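Local coordinates for Mll5499 protein (Mesorhizobium loti, PDB 3BDE), which is of unknown function but belongs to the stress-responsive dimeric alpha/beta barrel (Dabb) family and assembles as a homodimer with a ferredoxin-like fold, at residues R40-L49 with F96-V105; R53-L61 with F72-D80. One frame throughout, in Å; residues are numbered along the deposited sequence. Where two conformers were deposited one is given.

Contact 1 (R40-L49 with F96-V105); sequences RFLVDAKKIL and FVRDRWVPEV. With EDO (1,2-ethanediol), chain H; EDO (1,2-ethanediol), chain G.
The two helices of the ferredoxin-like fold that share one face of the sheet meet here through Phe41 and Phe96, each ring a knob in a hole of the other helix. The short segments run nearly antiparallel, at 151°, yet their axes come no closer than 11.3 Å, a spacing that large rings can bridge. Phe41 reaches over because its CG lies anti to the backbone N (chi1 178°), bringing the ring among Phe96, Arg100, Trp101 and Glu104. Its CZ lies 3.7 Å from Phe96 CZ, the two ring planes inclined at 45°, and Trp101 CE3 comes up to its edge. The tip of Phe96 comes against Ala45, whose bare methyl lets Phe96 CZ approach to 3.6 Å from Ala45 CB; Leu49 covers one face of the Phe96 ring and Ile48 CD1 approaches it obliquely.

On the outer side Arg100 crosses between the helices. Its NH2 and NH1 both bond Asp44 OD2, at 2.9 and 3.0 Å, a salt bridge on the anti side of the carboxylate and in the guanidinium plane. A second salt bridge, Arg100 NE to Glu104 OE2 at 2.9 Å, completes a three-residue network. Glu104 OE1 bonds to His31 and lies 3.5 Å from Phe41 CD2, at the ring edge. With an oxygen of each acid near its plane, the guanidinium is fixed in rotation; its charge is probably offset by the carboxylates and likely to keep both ionised.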
loop_
_atom_site.group_PDB
_atom_site.type_symbol
_atom_site.label_atom_id
_atom_site.label_comp_id
_atom_site.label_asym_id
_atom_site.label_seq_id
_atom_site.Cartn_x
_atom_site.Cartn_y
_atom_site.Cartn_z
ATOM N N ARG A 40 -5.246 9.750 -19.788
ATOM C CA ARG A 40 -5.549 8.615 -20.658
ATOM C C ARG A 40 -5.000 7.287 -20.138
ATOM O O ARG A 40 -5.700 6.261 -20.209
ATOM C CB ARG A 40 -5.032 8.954 -22.056
ATOM C CG ARG A 40 -5.430 8.090 -23.198
ATOM C CD ARG A 40 -5.570 8.992 -24.438
ATOM N NE ARG A 40 -4.351 9.785 -24.613
ATOM C CZ ARG A 40 -4.257 11.083 -24.944
ATOM N NH1 ARG A 40 -5.321 11.881 -25.090
ATOM N NH2 ARG A 40 -3.038 11.617 -25.064
ATOM N N PHE A 41 -3.778 7.298 -19.585
ATOM C CA PHE A 41 -3.203 6.077 -18.991
ATOM C C PHE A 41 -4.094 5.603 -17.819
ATOM O O PHE A 41 -4.464 4.433 -17.747
ATOM C CB PHE A 41 -1.760 6.310 -18.496
ATOM C CG PHE A 41 -1.150 5.113 -17.836
ATOM C CD1 PHE A 41 -1.326 4.891 -16.451
ATOM C CD2 PHE A 41 -0.425 4.188 -18.574
ATOM C CE1 PHE A 41 -0.791 3.767 -15.835
ATOM C CE2 PHE A 41 0.122 3.054 -17.970
ATOM C CZ PHE A 41 -0.055 2.835 -16.600
ATOM N N LEU A 42 -4.450 6.534 -16.936
ATOM C CA LEU A 42 -5.267 6.229 -15.757
ATOM C C LEU A 42 -6.710 5.744 -16.118
ATOM O O LEU A 42 -7.199 4.705 -15.612
ATOM C CB LEU A 42 -5.313 7.464 -14.841
ATOM C CG LEU A 42 -3.970 7.908 -14.252
ATOM C CD1 LEU A 42 -4.119 9.242 -13.543
ATOM C CD2 LEU A 42 -3.386 6.825 -13.312
ATOM N N VAL A 43 -7.348 6.471 -17.031
ATOM C CA VAL A 43 -8.706 6.164 -17.513
ATOM C C VAL A 43 -8.724 4.796 -18.197
ATOM O O VAL A 43 -9.536 3.953 -17.841
ATOM C CB VAL A 43 -9.263 7.302 -18.409
ATOM C CG1 VAL A 43 -10.616 6.952 -18.996
ATOM C CG2 VAL A 43 -9.364 8.585 -17.585
ATOM N N ASP A 44 -7.763 4.549 -19.089
ATOM C CA ASP A 44 -7.687 3.260 -19.807
ATOM C C ASP A 44 -7.310 2.081 -18.907
ATOM O O ASP A 44 -7.876 0.997 -19.057
ATOM C CB ASP A 44 -6.743 3.343 -20.999
ATOM C CG ASP A 44 -7.195 4.385 -22.049
ATOM O OD1 ASP A 44 -8.350 4.848 -22.030
ATOM O OD2 ASP A 44 -6.360 4.775 -22.882
ATOM N N ALA A 45 -6.373 2.290 -17.980
ATOM C CA ALA A 45 -5.980 1.243 -17.011
ATOM C C ALA A 45 -7.186 0.773 -16.187
ATOM O O ALA A 45 -7.423 -0.441 -16.018
ATOM C CB ALA A 45 -4.874 1.762 -16.075
ATOM N N LYS A 46 -7.950 1.741 -15.687
ATOM C CA LYS A 46 -9.181 1.442 -14.935
ATOM C C LYS A 46 -10.183 0.601 -15.753
ATOM O O LYS A 46 -10.650 -0.435 -15.271
ATOM C CB LYS A 46 -9.860 2.724 -14.470
ATOM C CG LYS A 46 -11.010 2.480 -13.507
ATOM C CD LYS A 46 -11.526 3.796 -12.997
ATOM C CE LYS A 46 -12.669 3.612 -12.016
ATOM N NZ LYS A 46 -13.908 3.124 -12.689
ATOM N N LYS A 47 -10.480 1.032 -16.985
ATOM C CA LYS A 47 -11.429 0.314 -17.851
ATOM C C LYS A 47 -10.991 -1.122 -18.136
ATOM O O LYS A 47 -11.796 -2.054 -18.014
ATOM C CB LYS A 47 -11.637 1.065 -19.179
ATOM C CG LYS A 47 -12.716 0.477 -20.108
ATOM C CD LYS A 47 -12.864 1.333 -21.343
ATOM N N ILE A 48 -9.713 -1.289 -18.485
ATOM C CA ILE A 48 -9.145 -2.588 -18.852
ATOM C C ILE A 48 -9.016 -3.556 -17.670
ATOM O O ILE A 48 -9.495 -4.701 -17.732
ATOM C CB ILE A 48 -7.738 -2.405 -19.560
ATOM C CG1 ILE A 48 -7.921 -1.713 -20.924
ATOM C CG2 ILE A 48 -6.992 -3.744 -19.810
ATOM C CD1 ILE A 48 -6.608 -1.322 -21.573
ATOM N N LEU A 49 -8.355 -3.085 -16.621
ATOM C CA LEU A 49 -7.998 -3.937 -15.480
ATOM C C LEU A 49 -9.163 -4.291 -14.601
ATOM O O LEU A 49 -9.228 -5.428 -14.131
ATOM C CB LEU A 49 -6.876 -3.314 -14.665
ATOM C CG LEU A 49 -5.560 -2.959 -15.385
ATOM C CD1 LEU A 49 -4.561 -2.291 -14.463
ATOM C CD2 LEU A 49 -4.953 -4.175 -16.049
ATOM N N PHE A 96 -1.980 -5.038 -21.748
ATOM C CA PHE A 96 -1.810 -3.778 -21.026
ATOM C C PHE A 96 -0.368 -3.539 -20.566
ATOM O O PHE A 96 0.141 -2.413 -20.689
ATOM C CB PHE A 96 -2.729 -3.708 -19.800
ATOM C CG PHE A 96 -2.551 -2.463 -19.009
ATOM C CD1 PHE A 96 -3.061 -1.242 -19.466
ATOM C CD2 PHE A 96 -1.827 -2.492 -17.797
ATOM C CE1 PHE A 96 -2.854 -0.068 -18.719
ATOM C CE2 PHE A 96 -1.621 -1.332 -17.069
ATOM C CZ PHE A 96 -2.137 -0.124 -17.522
ATOM N N VAL A 97 0.267 -4.574 -20.018
ATOM C CA VAL A 97 1.638 -4.458 -19.526
ATOM C C VAL A 97 2.622 -4.190 -20.684
ATOM O O VAL A 97 3.472 -3.305 -20.603
ATOM C CB VAL A 97 2.078 -5.663 -18.675
ATOM C CG1 VAL A 97 3.543 -5.519 -18.270
ATOM C CG2 VAL A 97 1.240 -5.739 -17.389
ATOM N N ARG A 98 2.464 -4.936 -21.767
ATOM C CA ARG A 98 3.316 -4.768 -22.929
ATOM C C ARG A 98 3.155 -3.429 -23.620
ATOM O O ARG A 98 4.145 -2.788 -23.938
ATOM C CB ARG A 98 3.016 -5.855 -23.948
ATOM C CG ARG A 98 3.897 -5.857 -25.214
ATOM C CD ARG A 98 3.400 -6.967 -26.119
ATOM N NE ARG A 98 2.053 -6.630 -26.603
ATOM C CZ ARG A 98 1.033 -7.480 -26.769
ATOM N NH1 ARG A 98 1.137 -8.791 -26.521
ATOM N NH2 ARG A 98 -0.142 -6.985 -27.184
ATOM N N ASP A 99 1.911 -3.036 -23.856
ATOM C CA ASP A 99 1.569 -1.879 -24.678
ATOM C C ASP A 99 1.412 -0.545 -23.978
ATOM O O ASP A 99 1.562 0.501 -24.634
ATOM C CB ASP A 99 0.297 -2.182 -25.466
ATOM C CG ASP A 99 0.447 -3.381 -26.404
ATOM O OD1 ASP A 99 1.572 -3.739 -26.774
ATOM O OD2 ASP A 99 -0.579 -3.939 -26.812
ATOM N N ARG A 100 1.114 -0.573 -22.674
ATOM C CA ARG A 100 0.920 0.649 -21.894
ATOM C C ARG A 100 1.861 0.792 -20.724
ATOM O O ARG A 100 2.505 1.835 -20.591
ATOM C CB ARG A 100 -0.513 0.720 -21.391
ATOM C CG ARG A 100 -1.586 0.573 -22.474
ATOM C CD ARG A 100 -1.562 1.663 -23.530
ATOM N NE ARG A 100 -1.976 2.978 -23.019
ATOM C CZ ARG A 100 -3.232 3.413 -22.938
ATOM N NH1 ARG A 100 -4.252 2.633 -23.220
ATOM N NH2 ARG A 100 -3.452 4.639 -22.506
ATOM N N TRP A 101 1.988 -0.241 -19.905
ATOM C CA TRP A 101 2.809 -0.116 -18.682
ATOM C C TRP A 101 4.288 0.076 -19.014
ATOM O O TRP A 101 4.875 1.103 -18.664
ATOM C CB TRP A 101 2.615 -1.335 -17.754
ATOM C CG TRP A 101 3.255 -1.176 -16.451
ATOM C CD1 TRP A 101 4.524 -1.482 -16.142
ATOM C CD2 TRP A 101 2.653 -0.666 -15.255
ATOM N NE1 TRP A 101 4.780 -1.190 -14.832
ATOM C CE2 TRP A 101 3.650 -0.685 -14.253
ATOM C CE3 TRP A 101 1.374 -0.198 -14.931
ATOM C CZ2 TRP A 101 3.423 -0.235 -12.939
ATOM C CZ3 TRP A 101 1.135 0.235 -13.620
ATOM C CH2 TRP A 101 2.167 0.230 -12.644
ATOM N N VAL A 102 4.866 -0.906 -19.706
ATOM C CA VAL A 102 6.297 -0.867 -20.045
ATOM C C VAL A 102 6.717 0.431 -20.770
ATOM O O VAL A 102 7.688 1.013 -20.371
ATOM C CB VAL A 102 6.762 -2.143 -20.792
ATOM C CG1 VAL A 102 8.200 -1.980 -21.307
ATOM C CG2 VAL A 102 6.662 -3.345 -19.890
ATOM N N PRO A 103 5.990 0.861 -21.824
ATOM C CA PRO A 103 6.340 2.132 -22.490
ATOM C C PRO A 103 6.092 3.439 -21.724
ATOM O O PRO A 103 6.822 4.396 -21.955
ATOM C CB PRO A 103 5.473 2.125 -23.763
ATOM C CG PRO A 103 4.993 0.729 -23.906
ATOM C CD PRO A 103 4.910 0.170 -22.544
ATOM N N GLU A 104 5.109 3.479 -20.828
ATOM C CA GLU A 104 4.688 4.748 -20.198
ATOM C C GLU A 104 5.071 4.939 -18.743
ATOM O O GLU A 104 5.049 6.068 -18.265
ATOM C CB GLU A 104 3.185 4.924 -20.356
ATOM C CG GLU A 104 2.682 4.875 -21.801
ATOM C CD GLU A 104 1.187 5.084 -21.908
ATOM O OE1 GLU A 104 0.676 6.046 -21.299
ATOM O OE2 GLU A 104 0.525 4.312 -22.642
ATOM N N VAL A 105 5.401 3.859 -18.039
ATOM C CA VAL A 105 5.771 3.952 -16.626
ATOM C C VAL A 105 7.286 4.216 -16.462
ATOM O O VAL A 105 8.127 3.493 -17.007
ATOM C CB VAL A 105 5.307 2.708 -15.821
ATOM C CG1 VAL A 105 5.883 2.743 -14.375
ATOM C CG2 VAL A 105 3.797 2.654 -15.804
HETATM C C1 EDO H . 2.021 -0.323 -29.000
HETATM O O1 EDO H . 2.229 -1.372 -28.051
HETATM C C2 EDO H . 0.896 0.562 -28.546
HETATM O O2 EDO H . 1.123 1.028 -27.207
HETATM C C1 EDO G . -1.891 14.923 -25.768
HETATM O O1 EDO G . -3.247 14.844 -26.232
HETATM C C2 EDO G . -1.210 16.261 -26.061
HETATM O O2 EDO G . -2.140 17.356 -26.041
#

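Contact 2 (R53-L61 with F72-D80); sequences RGVTHFEQL and FGFSMEFAD. With EDO (1,2-ethanediol), chain F.
Leu61 and Gly73 face each other as an antiparallel hydrogen-bonded pair, Leu61 N to Gly73 O at 2.8 Å and Gly73 N to Leu61 O. A side chain on Gly73 would share the face of Leu61 and crowd its CB; instead Leu61 CD1 reaches Ser75 CB at 4.1 Å. Leu61 also pairs with a strand of the second subunit, so the sheet continues across the dimer. Ser75 exchanges backbone bonds with Glu59, and its short side chain puts OG on a water also bonding His57 O. These strands form a hairpin in the four-stranded sheet, and between Glu59 and Thr56 the register slips by one, a beta bulge where His57 turns the corner. Glu77 O takes two donors from Thr56: N at 3.1 Å, and OG1, turned between its own N and carbonyl carbon (chi1 71°), at 2.7 Å from above the carbonyl plane. Glu77 OE2 forms a salt bridge with Arg22 of strand 21-29.

On the opposite face Phe58 CZ sits 4.0 Å above the Phe74 ring, towards its rim, while Gln60 lies alongside, NE2 3.3 Å from Phe74 CE1 and hydrogen-bonded to Leu42 O. Replacing Phe74 with alanine would probably open a gap beneath Phe58 and remove the ring against which Gln60 lies. Selenomethionine Met76 flanks Phe58, SE at the ring edge 5.4 Å from its centroid, a Met-aromatic contact, with Met76 CE packed 3.5 Å from Phe58 CE2.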
loop_
_atom_site.group_PDB
_atom_site.type_symbol
_atom_site.label_atom_id
_atom_site.label_comp_id
_atom_site.label_asym_id
_atom_site.label_seq_id
_atom_site.Cartn_x
_atom_site.Cartn_y
_atom_site.Cartn_z
ATOM N N ARG A 53 -11.891 -10.821 -14.860
ATOM C CA ARG A 53 -12.540 -11.697 -13.844
ATOM C C ARG A 53 -11.581 -11.957 -12.682
ATOM O O ARG A 53 -10.384 -12.226 -12.894
ATOM C CB ARG A 53 -12.998 -13.045 -14.438
ATOM C CG ARG A 53 -13.791 -13.981 -13.465
ATOM C CD ARG A 53 -13.948 -15.402 -13.992
ATOM N NE ARG A 53 -14.836 -15.487 -15.151
ATOM N N GLY A 54 -12.118 -11.883 -11.465
ATOM C CA GLY A 54 -11.339 -12.059 -10.243
ATOM C C GLY A 54 -10.829 -10.767 -9.613
ATOM O O GLY A 54 -10.475 -10.760 -8.432
ATOM N N VAL A 55 -10.754 -9.676 -10.389
ATOM C CA VAL A 55 -10.327 -8.369 -9.863
ATOM C C VAL A 55 -11.476 -7.808 -9.024
ATOM O O VAL A 55 -12.592 -7.697 -9.520
ATOM C CB VAL A 55 -9.967 -7.367 -10.995
ATOM C CG1 VAL A 55 -9.765 -5.903 -10.476
ATOM C CG2 VAL A 55 -8.736 -7.857 -11.732
ATOM N N THR A 56 -11.193 -7.485 -7.763
ATOM C CA THR A 56 -12.191 -6.860 -6.884
ATOM C C THR A 56 -11.609 -5.593 -6.255
ATOM O O THR A 56 -10.402 -5.498 -6.019
ATOM C CB THR A 56 -12.688 -7.810 -5.775
ATOM O OG1 THR A 56 -11.659 -8.031 -4.814
ATOM C CG2 THR A 56 -13.113 -9.144 -6.349
ATOM N N HIS A 57 -12.478 -4.622 -6.006
ATOM C CA HIS A 57 -12.133 -3.381 -5.319
ATOM C C HIS A 57 -10.925 -2.694 -5.956
ATOM O O HIS A 57 -10.005 -2.253 -5.255
ATOM C CB HIS A 57 -11.871 -3.640 -3.839
ATOM C CG HIS A 57 -12.981 -4.341 -3.137
ATOM N ND1 HIS A 57 -14.245 -3.803 -3.025
ATOM C CD2 HIS A 57 -13.018 -5.531 -2.498
ATOM C CE1 HIS A 57 -15.016 -4.639 -2.350
ATOM N NE2 HIS A 57 -14.292 -5.693 -2.015
ATOM N N PHE A 58 -10.931 -2.625 -7.287
ATOM C CA PHE A 58 -9.892 -1.910 -8.019
ATOM C C PHE A 58 -10.010 -0.407 -7.688
ATOM O O PHE A 58 -11.082 0.190 -7.889
ATOM C CB PHE A 58 -10.019 -2.125 -9.521
ATOM C CG PHE A 58 -8.926 -1.457 -10.313
ATOM C CD1 PHE A 58 -9.088 -0.150 -10.770
ATOM C CD2 PHE A 58 -7.724 -2.127 -10.578
ATOM C CE1 PHE A 58 -8.071 0.480 -11.482
ATOM C CE2 PHE A 58 -6.705 -1.494 -11.287
ATOM C CZ PHE A 58 -6.895 -0.186 -11.743
ATOM N N GLU A 59 -8.916 0.169 -7.179
ATOM C CA GLU A 59 -8.876 1.588 -6.818
ATOM C C GLU A 59 -7.661 2.281 -7.407
ATOM O O GLU A 59 -6.568 1.726 -7.409
ATOM C CB GLU A 59 -8.906 1.773 -5.298
ATOM C CG GLU A 59 -10.196 1.298 -4.652
ATOM C CD GLU A 59 -10.305 1.596 -3.161
ATOM O OE1 GLU A 59 -9.492 2.373 -2.620
ATOM O OE2 GLU A 59 -11.231 1.048 -2.532
ATOM N N GLN A 60 -7.884 3.499 -7.916
ATOM C CA GLN A 60 -6.805 4.341 -8.410
ATOM C C GLN A 60 -6.602 5.373 -7.330
ATOM O O GLN A 60 -7.570 6.001 -6.863
ATOM C CB GLN A 60 -7.147 4.982 -9.733
ATOM C CG GLN A 60 -7.286 3.922 -10.802
ATOM C CD GLN A 60 -7.497 4.514 -12.147
ATOM O OE1 GLN A 60 -8.339 5.390 -12.303
ATOM N NE2 GLN A 60 -6.750 4.014 -13.161
ATOM N N LEU A 61 -5.332 5.611 -7.020
ATOM C CA LEU A 61 -4.935 6.456 -5.920
ATOM C C LEU A 61 -3.868 7.452 -6.307
ATOM O O LEU A 61 -3.088 7.195 -7.235
ATOM C CB LEU A 61 -4.386 5.549 -4.819
ATOM C CG LEU A 61 -5.302 4.408 -4.323
ATOM C CD1 LEU A 61 -4.527 3.368 -3.564
ATOM C CD2 LEU A 61 -6.500 4.959 -3.531
ATOM N N PHE A 72 1.373 7.910 -8.030
ATOM C CA PHE A 72 0.096 7.205 -8.078
ATOM C C PHE A 72 0.198 5.806 -7.570
ATOM O O PHE A 72 1.280 5.265 -7.456
ATOM C CB PHE A 72 -0.376 7.111 -9.545
ATOM C CG PHE A 72 -0.564 8.445 -10.210
ATOM C CD1 PHE A 72 -1.647 9.254 -9.854
ATOM C CD2 PHE A 72 0.294 8.882 -11.226
ATOM C CE1 PHE A 72 -1.834 10.482 -10.437
ATOM C CE2 PHE A 72 0.104 10.109 -11.821
ATOM C CZ PHE A 72 -0.960 10.912 -11.430
ATOM N N GLY A 73 -0.957 5.214 -7.313
ATOM C CA GLY A 73 -1.034 3.814 -6.977
ATOM C C GLY A 73 -2.270 3.139 -7.546
ATOM O O GLY A 73 -3.291 3.799 -7.808
ATOM N N PHE A 74 -2.162 1.828 -7.786
ATOM C CA PHE A 74 -3.344 1.008 -8.068
ATOM C C PHE A 74 -3.373 -0.037 -6.959
ATOM O O PHE A 74 -2.315 -0.529 -6.546
ATOM C CB PHE A 74 -3.312 0.253 -9.413
ATOM C CG PHE A 74 -3.262 1.107 -10.638
ATOM C CD1 PHE A 74 -3.793 2.404 -10.702
ATOM C CD2 PHE A 74 -2.809 0.523 -11.818
ATOM C CE1 PHE A 74 -3.781 3.123 -11.917
ATOM C CE2 PHE A 74 -2.804 1.208 -13.026
ATOM C CZ PHE A 74 -3.289 2.507 -13.083
ATOM N N SER A 75 -4.567 -0.304 -6.445
ATOM C CA SER A 75 -4.824 -1.300 -5.424
ATOM C C SER A 75 -5.993 -2.153 -5.870
ATOM O O SER A 75 -6.929 -1.650 -6.472
ATOM C CB SER A 75 -5.157 -0.627 -4.103
ATOM O OG SER A 75 -5.401 -1.575 -3.111
HETATM N N MSE A 76 -5.916 -3.447 -5.602
HETATM C CA MSE A 76 -7.030 -4.378 -5.888
HETATM C C MSE A 76 -6.860 -5.600 -4.992
HETATM O O MSE A 76 -5.764 -5.880 -4.498
HETATM C CB MSE A 76 -7.044 -4.766 -7.378
HETATM C CG MSE A 76 -5.877 -5.647 -7.807
HETATM SE SE MSE A 76 -5.453 -5.478 -9.678
HETATM C CE MSE A 76 -4.503 -3.762 -9.672
ATOM N N GLU A 77 -7.914 -6.398 -4.909
ATOM C CA GLU A 77 -7.915 -7.607 -4.085
ATOM C C GLU A 77 -8.359 -8.822 -4.891
ATOM O O GLU A 77 -9.225 -8.716 -5.775
ATOM C CB GLU A 77 -8.821 -7.413 -2.889
ATOM C CG GLU A 77 -8.260 -6.314 -1.943
ATOM C CD GLU A 77 -9.097 -6.088 -0.708
ATOM O OE1 GLU A 77 -10.073 -6.812 -0.457
ATOM O OE2 GLU A 77 -8.771 -5.158 0.030
ATOM N N PHE A 78 -7.731 -9.945 -4.569
ATOM C CA PHE A 78 -8.011 -11.255 -5.175
ATOM C C PHE A 78 -8.397 -12.200 -4.046
ATOM O O PHE A 78 -7.884 -12.091 -2.920
ATOM C CB PHE A 78 -6.783 -11.794 -5.936
ATOM C CG PHE A 78 -6.377 -10.929 -7.070
ATOM C CD1 PHE A 78 -7.099 -10.956 -8.257
ATOM C CD2 PHE A 78 -5.297 -10.048 -6.950
ATOM C CE1 PHE A 78 -6.766 -10.172 -9.305
ATOM C CE2 PHE A 78 -4.970 -9.226 -7.998
ATOM C CZ PHE A 78 -5.702 -9.290 -9.180
ATOM N N ALA A 79 -9.343 -13.103 -4.337
ATOM C CA ALA A 79 -9.797 -14.100 -3.374
ATOM C C ALA A 79 -8.649 -15.001 -2.900
ATOM O O ALA A 79 -8.606 -15.381 -1.729
ATOM C CB ALA A 79 -10.918 -14.967 -3.967
ATOM N N ASP A 80 -7.720 -15.323 -3.806
ATOM C CA ASP A 80 -6.582 -16.201 -3.502
ATOM C C ASP A 80 -5.470 -16.072 -4.532
ATOM O O ASP A 80 -5.618 -15.330 -5.493
ATOM C CB ASP A 80 -7.045 -17.665 -3.360
ATOM C CG ASP A 80 -7.792 -18.184 -4.569
ATOM O OD1 ASP A 80 -7.758 -17.573 -5.638
ATOM O OD2 ASP A 80 -8.411 -19.257 -4.454
HETATM C C1 EDO F . -15.884 -5.571 -5.982
HETATM O O1 EDO F . -15.147 -5.407 -7.187
HETATM C C2 EDO F . -16.967 -4.515 -6.007
HETATM O O2 EDO F . -16.565 -3.181 -5.622
HETATM O O HOH W 1 -10.808 -12.787 -6.685
HETATM O O HOH W 2 -8.188 -1.860 -3.292
#

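Overall arrangement
From the N terminus the chain runs through central strand 21-29 into helix 36-50, the first half of contact 1. It then passes to strand 58-63 and back along strand 72-78, so that contact 2 closes a short hairpin loop. Helices 81-88 and 91-104 follow, and only with the latter does contact 1 close its longer loop, inside which contact 2 is wholly nested; strand 105-115 completes the sheet. Contact 1 thus joins the two helices over the sheet, whereas contact 2 joins two neighbouring strands within it. Their centres are 14 Å apart, but they touch where Ala45 of helix 36-50 rests on Phe74.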